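Local coordinates for protein putative xanthine dehydrogenase YAGS fad-binding subunit (Escherichia coli, PDB 5G5G) that probably oxidises aldehydes to carboxylic acids at a molybdenum cofactor, as the cofactor-carrying subunit of a periplasmic aldehyde oxidoreductase related to xanthine dehydrogenase, at residues D184-M188 / N347-A351; E317-Q322 / P352-L358. All blocks are in the same frame, centred on the assembly; numbering follows the deposited sequence.

Contact 1 (D184-M188 / N347-A351); sequences DQSHM and NAMRA. With MOS (dioxothiomolybdenum(VI) ion), chain Z; MCN (pterin cytosine dinucleotide), chain Y.
The backbones of two irregular loop segments come nearest at H187 and M349, whose CA atoms are 6.7 Å apart. The main chain of 347-351 offers the carbonyl of A348 to the imidazole of H187: NE2 donates to A348 O at 2.8 Å, almost straight (170°) and with the oxygen close to the ring plane, so the bond fixes how the ring is turned. One face of the same ring lies under the thioether of M349, whose SD is 4.5 Å from the ring centroid, a Met-aromatic contact. M349 reaches this far because CG is anti to the backbone N (chi1 180°) and the chain runs on extended; its CE ends 3.4 Å from S186 O, while SD also lies against CB of Q185.

On its other flank, segment 347-351 lines the molybdenum site of this xanthine oxidase-type enzyme, where the dithiolene sulfurs S7' and S8' of the pterin cytosine dinucleotide hold the metal. R350 N lies 3.4 Å from the sulfur of the dioxothiomolybdenum ion, and A348 CB lies 3.6 Å from the same sulfur. The extended side chain of R350 turns one guanidinium face to the pterin, NH2 being 3.4 Å from N8', while its NE is bonded to G691 O. R282 links both segments, meeting Q185 OE1 and R350 O, and the carbonyls of S186 and H187 accept hydrogen bonds from basic side chains of another protein chain.

Contact 2 (E317-Q322 / P352-L358); sequences ETAVQQ and PGEAPGL
Two direct hydrogen bonds tie E317-Q322 to the start of helix 354-372. E317 OE2 receives the amide of the N-cap residue G353 at 2.8 Å, nearly straight (171°) but from above the carboxylate plane; a salt bridge from R282 meets the same oxygen. Further along, Q321 NE2 donates to the syn lone pair of E354 OE2 at 3.0 Å, with amide and carboxylate planes 45° apart. The other oxygen of E354 is paired with R440 and accepts from a water, 2.9 Å from OE1, that also binds T318 OG1. Within E317-Q322, Q322 NE2 donates to A319 O at 2.9 Å, its side chain (chi1 76°, bent again at chi2) folding back over the type I turn T318-Q321.

Where the backbones lie close, two CA-H...O contacts form: A319 CA lies 3.4 Å from G353 O, and G357 CA lies 3.2 Å from A319 O.

Side-chain packing is mixed. P356 CG meets E317 OE2 and CG, the two side chains crossing at about a right angle, and Q322 CG slides past L358 CD2 at 3.8 Å. The contact sits among three strands: P356 touches T285 of strand 285-293, A319 and Q322 of the loop reach strand 299-310, and E354 packs on F439 of strand 429-441.

In the fold
The centres of the two contacts are about 12 Å apart, and their segments alternate along the chain in the order 184-188, 317-322, 347-351, 352-358. The last two are continuous, so one run of chain passes from the molybdenum site in contact 1 into helix 354-372 in contact 2. P352, at the junction, also belongs to the metal pocket. The contacts touch where R350 O packs on CB of A355, and R282 has partners in both. All four segments belong to the first molybdopterin cofactor-binding domain. There the loop after strand 331-340 lines the cofactor pocket and is packed on one side by the loop after strand 174-182, while the loop after strand 299-310 meets the helix start that follows it.

Contact 1 (D184-M188 / N347-A351)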
loop_
_atom_site.group_PDB
_atom_site.type_symbol
_atom_site.label_atom_id
_atom_site.label_comp_id
_atom_site.label_asym_id
_atom_site.label_seq_id
_atom_site.Cartn_x
_atom_site.Cartn_y
_atom_site.Cartn_z
ATOM N N ASP C 184 -4.235 -14.565 0.664
ATOM C CA ASP C 184 -4.487 -13.675 -0.426
ATOM C C ASP C 184 -3.855 -12.309 -0.119
ATOM O O ASP C 184 -3.873 -11.820 1.043
ATOM C CB ASP C 184 -5.999 -13.548 -0.655
ATOM C CG ASP C 184 -6.643 -14.878 -0.950
ATOM O OD1 ASP C 184 -6.489 -15.332 -2.089
ATOM O OD2 ASP C 184 -7.312 -15.429 -0.019
ATOM N N GLN C 185 -3.212 -11.720 -1.117
ATOM C CA GLN C 185 -2.580 -10.403 -0.954
ATOM C C GLN C 185 -3.065 -9.437 -2.020
ATOM O O GLN C 185 -3.483 -9.838 -3.130
ATOM C CB GLN C 185 -1.019 -10.491 -0.962
ATOM C CG GLN C 185 -0.485 -11.419 0.116
ATOM C CD GLN C 185 0.999 -11.771 -0.044
ATOM O OE1 GLN C 185 1.562 -11.663 -1.120
ATOM N NE2 GLN C 185 1.611 -12.278 1.050
ATOM N N SER C 186 -2.861 -8.164 -1.736
ATOM C CA SER C 186 -3.377 -7.081 -2.571
ATOM C C SER C 186 -2.300 -6.092 -2.972
ATOM O O SER C 186 -1.447 -5.729 -2.165
ATOM C CB SER C 186 -4.538 -6.353 -1.812
ATOM O OG SER C 186 -5.389 -5.663 -2.710
ATOM N N HIS C 187 -2.412 -5.528 -4.187
ATOM C CA HIS C 187 -1.334 -4.668 -4.690
ATOM C C HIS C 187 -1.212 -3.357 -3.922
ATOM O O HIS C 187 -0.124 -2.899 -3.573
ATOM C CB HIS C 187 -1.509 -4.387 -6.168
ATOM C CG HIS C 187 -1.823 -5.611 -6.943
ATOM N ND1 HIS C 187 -3.121 -6.095 -7.072
ATOM C CD2 HIS C 187 -1.022 -6.482 -7.588
ATOM C CE1 HIS C 187 -3.086 -7.213 -7.757
ATOM N NE2 HIS C 187 -1.826 -7.464 -8.091
ATOM N N MET C 188 -2.378 -2.765 -3.658
ATOM C CA MET C 188 -2.458 -1.492 -2.970
ATOM C C MET C 188 -1.591 -0.418 -3.617
ATOM O O MET C 188 -0.981 0.417 -2.945
ATOM C CB MET C 188 -2.079 -1.609 -1.487
ATOM C CG MET C 188 -2.751 -2.738 -0.734
ATOM S SD MET C 188 -4.522 -2.532 -0.496
ATOM C CE MET C 188 -4.610 -1.268 0.630
ATOM N N ASN C 347 -4.666 -13.314 -9.553
ATOM C CA ASN C 347 -3.783 -13.049 -10.679
ATOM C C ASN C 347 -2.444 -12.523 -10.167
ATOM O O ASN C 347 -2.183 -12.490 -8.957
ATOM C CB ASN C 347 -4.446 -12.084 -11.702
ATOM C CG ASN C 347 -4.142 -12.460 -13.151
ATOM O OD1 ASN C 347 -2.975 -12.754 -13.515
ATOM N ND2 ASN C 347 -5.144 -12.384 -13.983
ATOM N N ALA C 348 -1.634 -12.051 -11.118
ATOM C CA ALA C 348 -0.274 -11.616 -10.831
ATOM C C ALA C 348 -0.151 -10.538 -9.781
ATOM O O ALA C 348 -0.826 -9.488 -9.819
ATOM C CB ALA C 348 0.406 -11.121 -12.085
ATOM N N MET C 349 0.779 -10.780 -8.887
ATOM C CA MET C 349 1.323 -9.778 -8.018
ATOM C C MET C 349 2.826 -10.047 -7.931
ATOM O O MET C 349 3.243 -11.214 -8.023
ATOM C CB MET C 349 0.675 -9.814 -6.656
ATOM C CG MET C 349 1.211 -8.788 -5.680
ATOM S SD MET C 349 0.143 -8.684 -4.195
ATOM C CE MET C 349 1.144 -7.824 -2.999
ATOM N N ARG C 350 3.567 -8.960 -7.810
ATOM C CA ARG C 350 5.069 -8.935 -7.830
ATOM C C ARG C 350 5.685 -10.298 -7.515
ATOM O O ARG C 350 5.542 -10.797 -6.401
ATOM C CB ARG C 350 5.556 -7.874 -6.873
ATOM C CG ARG C 350 7.030 -7.476 -7.106
ATOM C CD ARG C 350 7.334 -6.312 -6.199
ATOM N NE ARG C 350 8.602 -5.683 -6.528
ATOM C CZ ARG C 350 8.999 -4.462 -6.140
ATOM N NH1 ARG C 350 8.253 -3.741 -5.337
ATOM N NH2 ARG C 350 10.180 -3.988 -6.520
ATOM N N ALA C 351 6.354 -10.869 -8.506
ATOM C CA ALA C 351 6.956 -12.235 -8.450
ATOM C C ALA C 351 5.882 -13.301 -8.213
ATOM O O ALA C 351 5.944 -14.098 -7.263
ATOM C CB ALA C 351 8.076 -12.323 -7.413
HETATM MO MO MOS Z . 4.899 -8.022 -12.317
HETATM S S MOS Z . 3.464 -9.471 -11.216
HETATM O O1 MOS Z . 3.622 -7.088 -13.149
HETATM O O2 MOS Z . 5.100 -9.718 -13.528
HETATM N N1 MCN Y . 17.192 -2.084 -13.380
HETATM C C2 MCN Y . 18.559 -1.585 -13.570
HETATM N N3 MCN Y . 19.297 -2.784 -14.161
HETATM C C4 MCN Y . 18.961 -4.047 -14.365
HETATM C C5 MCN Y . 17.482 -4.272 -14.205
HETATM C C6 MCN Y . 16.735 -3.346 -13.680
HETATM O O2 MCN Y . 18.995 -0.573 -13.381
HETATM N N4 MCN Y . 19.692 -5.028 -14.758
HETATM C "C1'" MCN Y . 16.382 -1.131 -12.638
HETATM C C2D MCN Y . 15.911 0.066 -13.545
HETATM O "O2'" MCN Y . 15.674 1.216 -12.737
HETATM C "C3'" MCN Y . 14.683 -0.513 -14.038
HETATM C C4D MCN Y . 13.921 -1.319 -12.892
HETATM O O4D MCN Y . 15.178 -1.765 -12.188
HETATM O "O3'" MCN Y . 13.663 0.384 -14.608
HETATM C "C5'" MCN Y . 13.136 -2.476 -13.104
HETATM O "O5'" MCN Y . 13.495 -3.201 -14.257
HETATM P PA MCN Y . 13.003 -4.665 -14.391
HETATM O O1A MCN Y . 13.243 -5.075 -15.842
HETATM O O2A MCN Y . 13.519 -5.489 -13.264
HETATM O O3A MCN Y . 11.337 -4.550 -14.160
HETATM P PB MCN Y . 10.319 -4.148 -15.302
HETATM O O1B MCN Y . 9.890 -5.339 -16.043
HETATM O O2B MCN Y . 10.845 -2.966 -16.049
HETATM O O3B MCN Y . 9.184 -3.570 -14.380
HETATM C C10 MCN Y . 8.179 -4.502 -13.793
HETATM C "C9'" MCN Y . 8.427 -4.831 -12.364
HETATM C "C8'" MCN Y . 7.331 -5.958 -11.952
HETATM S "S8'" MCN Y . 7.004 -7.247 -12.970
HETATM C "C7'" MCN Y . 6.646 -5.686 -10.954
HETATM S "S7'" MCN Y . 5.258 -6.699 -10.459
HETATM C "C6'" MCN Y . 7.056 -4.611 -9.900
HETATM C C7 MCN Y . 8.523 -4.136 -10.333
HETATM O "O9'" MCN Y . 8.577 -3.723 -11.638
HETATM N "N5'" MCN Y . 6.076 -3.442 -10.204
HETATM C C4A MCN Y . 6.403 -2.085 -9.663
HETATM N "N8'" MCN Y . 8.841 -2.943 -9.519
HETATM C C4B MCN Y . 7.941 -1.945 -9.394
HETATM N "N1'" MCN Y . 8.339 -0.770 -8.756
HETATM C "C2'" MCN Y . 7.571 0.400 -8.786
HETATM N "N2'" MCN Y . 7.910 1.448 -8.206
HETATM N "N3'" MCN Y . 6.240 0.195 -9.028
HETATM C "C4'" MCN Y . 5.585 -0.862 -9.638
HETATM O "O4'" MCN Y . 4.405 -1.097 -9.959
#

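Contact 2 (E317-Q322 / P352-L358)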
loop_
_atom_site.group_PDB
_atom_site.type_symbol
_atom_site.label_atom_id
_atom_site.label_comp_id
_atom_site.label_asym_id
_atom_site.label_seq_id
_atom_site.Cartn_x
_atom_site.Cartn_y
_atom_site.Cartn_z
ATOM N N GLU C 317 -1.411 -20.088 -8.810
ATOM C CA GLU C 317 -0.216 -19.384 -8.300
ATOM C C GLU C 317 0.976 -20.387 -8.407
ATOM O O GLU C 317 0.990 -21.455 -7.786
ATOM C CB GLU C 317 -0.462 -18.865 -6.883
ATOM C CG GLU C 317 0.693 -18.031 -6.287
ATOM C CD GLU C 317 0.970 -16.664 -6.947
ATOM O OE1 GLU C 317 0.228 -16.269 -7.861
ATOM O OE2 GLU C 317 1.868 -15.930 -6.480
ATOM N N THR C 318 1.930 -20.054 -9.262
ATOM C CA THR C 318 2.958 -21.033 -9.724
ATOM C C THR C 318 4.069 -21.186 -8.671
ATOM O O THR C 318 5.256 -20.967 -8.943
ATOM C CB THR C 318 3.501 -20.645 -11.110
ATOM O OG1 THR C 318 3.822 -19.252 -11.145
ATOM C CG2 THR C 318 2.426 -20.904 -12.146
ATOM N N ALA C 319 3.675 -21.673 -7.506
ATOM C CA ALA C 319 4.559 -21.673 -6.351
ATOM C C ALA C 319 5.605 -22.806 -6.250
ATOM O O ALA C 319 6.371 -22.798 -5.314
ATOM C CB ALA C 319 3.719 -21.625 -5.083
ATOM N N VAL C 320 5.668 -23.714 -7.209
ATOM C CA VAL C 320 6.613 -24.844 -7.118
ATOM C C VAL C 320 7.734 -24.696 -8.111
ATOM O O VAL C 320 8.687 -25.446 -8.056
ATOM C CB VAL C 320 5.917 -26.196 -7.273
ATOM C CG1 VAL C 320 4.796 -26.317 -6.257
ATOM C CG2 VAL C 320 5.366 -26.382 -8.673
ATOM N N GLN C 321 7.633 -23.742 -9.037
ATOM C CA GLN C 321 8.644 -23.664 -10.101
ATOM C C GLN C 321 10.050 -23.479 -9.589
ATOM O O GLN C 321 10.962 -24.148 -10.098
ATOM C CB GLN C 321 8.359 -22.574 -11.159
ATOM C CG GLN C 321 9.594 -22.305 -12.068
ATOM C CD GLN C 321 9.365 -21.226 -13.129
ATOM O OE1 GLN C 321 9.212 -21.528 -14.324
ATOM N NE2 GLN C 321 9.350 -19.963 -12.693
ATOM N N GLN C 322 10.278 -22.601 -8.608
ATOM C CA GLN C 322 11.633 -22.370 -8.143
ATOM C C GLN C 322 12.248 -23.615 -7.572
ATOM O O GLN C 322 13.476 -23.788 -7.634
ATOM C CB GLN C 322 11.766 -21.281 -7.075
ATOM C CG GLN C 322 11.323 -21.644 -5.676
ATOM C CD GLN C 322 9.814 -21.667 -5.549
ATOM O OE1 GLN C 322 9.173 -20.636 -5.772
ATOM N NE2 GLN C 322 9.251 -22.798 -5.139
ATOM N N PRO C 352 4.932 -13.406 -9.140
ATOM C CA PRO C 352 3.924 -14.444 -9.020
ATOM C C PRO C 352 4.600 -15.807 -8.982
ATOM O O PRO C 352 5.552 -16.057 -9.757
ATOM C CB PRO C 352 3.089 -14.320 -10.304
ATOM C CG PRO C 352 3.804 -13.351 -11.151
ATOM C CD PRO C 352 4.763 -12.586 -10.349
ATOM N N GLY C 353 4.135 -16.608 -8.044
ATOM C CA GLY C 353 4.675 -17.940 -7.847
ATOM C C GLY C 353 5.905 -17.939 -6.963
ATOM O O GLY C 353 5.896 -18.579 -5.900
ATOM N N GLU C 354 7.000 -17.272 -7.375
ATOM C CA GLU C 354 8.207 -17.296 -6.546
ATOM C C GLU C 354 8.024 -16.619 -5.209
ATOM O O GLU C 354 8.550 -17.077 -4.195
ATOM C CB GLU C 354 9.419 -16.681 -7.284
ATOM C CG GLU C 354 10.210 -17.705 -8.075
ATOM C CD GLU C 354 9.612 -18.069 -9.403
ATOM O OE1 GLU C 354 8.621 -17.469 -9.856
ATOM O OE2 GLU C 354 10.174 -18.997 -10.016
ATOM N N ALA C 355 7.258 -15.534 -5.142
ATOM C CA ALA C 355 7.146 -14.884 -3.820
ATOM C C ALA C 355 6.569 -15.881 -2.765
ATOM O O ALA C 355 7.206 -16.155 -1.759
ATOM C CB ALA C 355 6.350 -13.581 -3.909
ATOM N N PRO C 356 5.383 -16.475 -3.006
ATOM C CA PRO C 356 4.873 -17.441 -2.020
ATOM C C PRO C 356 5.620 -18.760 -2.002
ATOM O O PRO C 356 5.770 -19.383 -0.918
ATOM C CB PRO C 356 3.388 -17.599 -2.402
ATOM C CG PRO C 356 3.357 -17.303 -3.891
ATOM C CD PRO C 356 4.386 -16.216 -4.080
ATOM N N GLY C 357 6.156 -19.193 -3.137
ATOM C CA GLY C 357 6.915 -20.445 -3.151
ATOM C C GLY C 357 8.130 -20.381 -2.263
ATOM O O GLY C 357 8.408 -21.323 -1.520
ATOM N N LEU C 358 8.902 -19.297 -2.373
ATOM C CA LEU C 358 10.067 -19.097 -1.492
ATOM C C LEU C 358 9.669 -18.789 -0.078
ATOM O O LEU C 358 10.424 -19.110 0.843
ATOM C CB LEU C 358 10.981 -17.980 -2.046
ATOM C CG LEU C 358 11.644 -18.369 -3.376
ATOM C CD1 LEU C 358 12.134 -17.115 -4.083
ATOM C CD2 LEU C 358 12.824 -19.293 -3.115
HETATM O O HOH W 1 6.465 -18.565 -11.510
#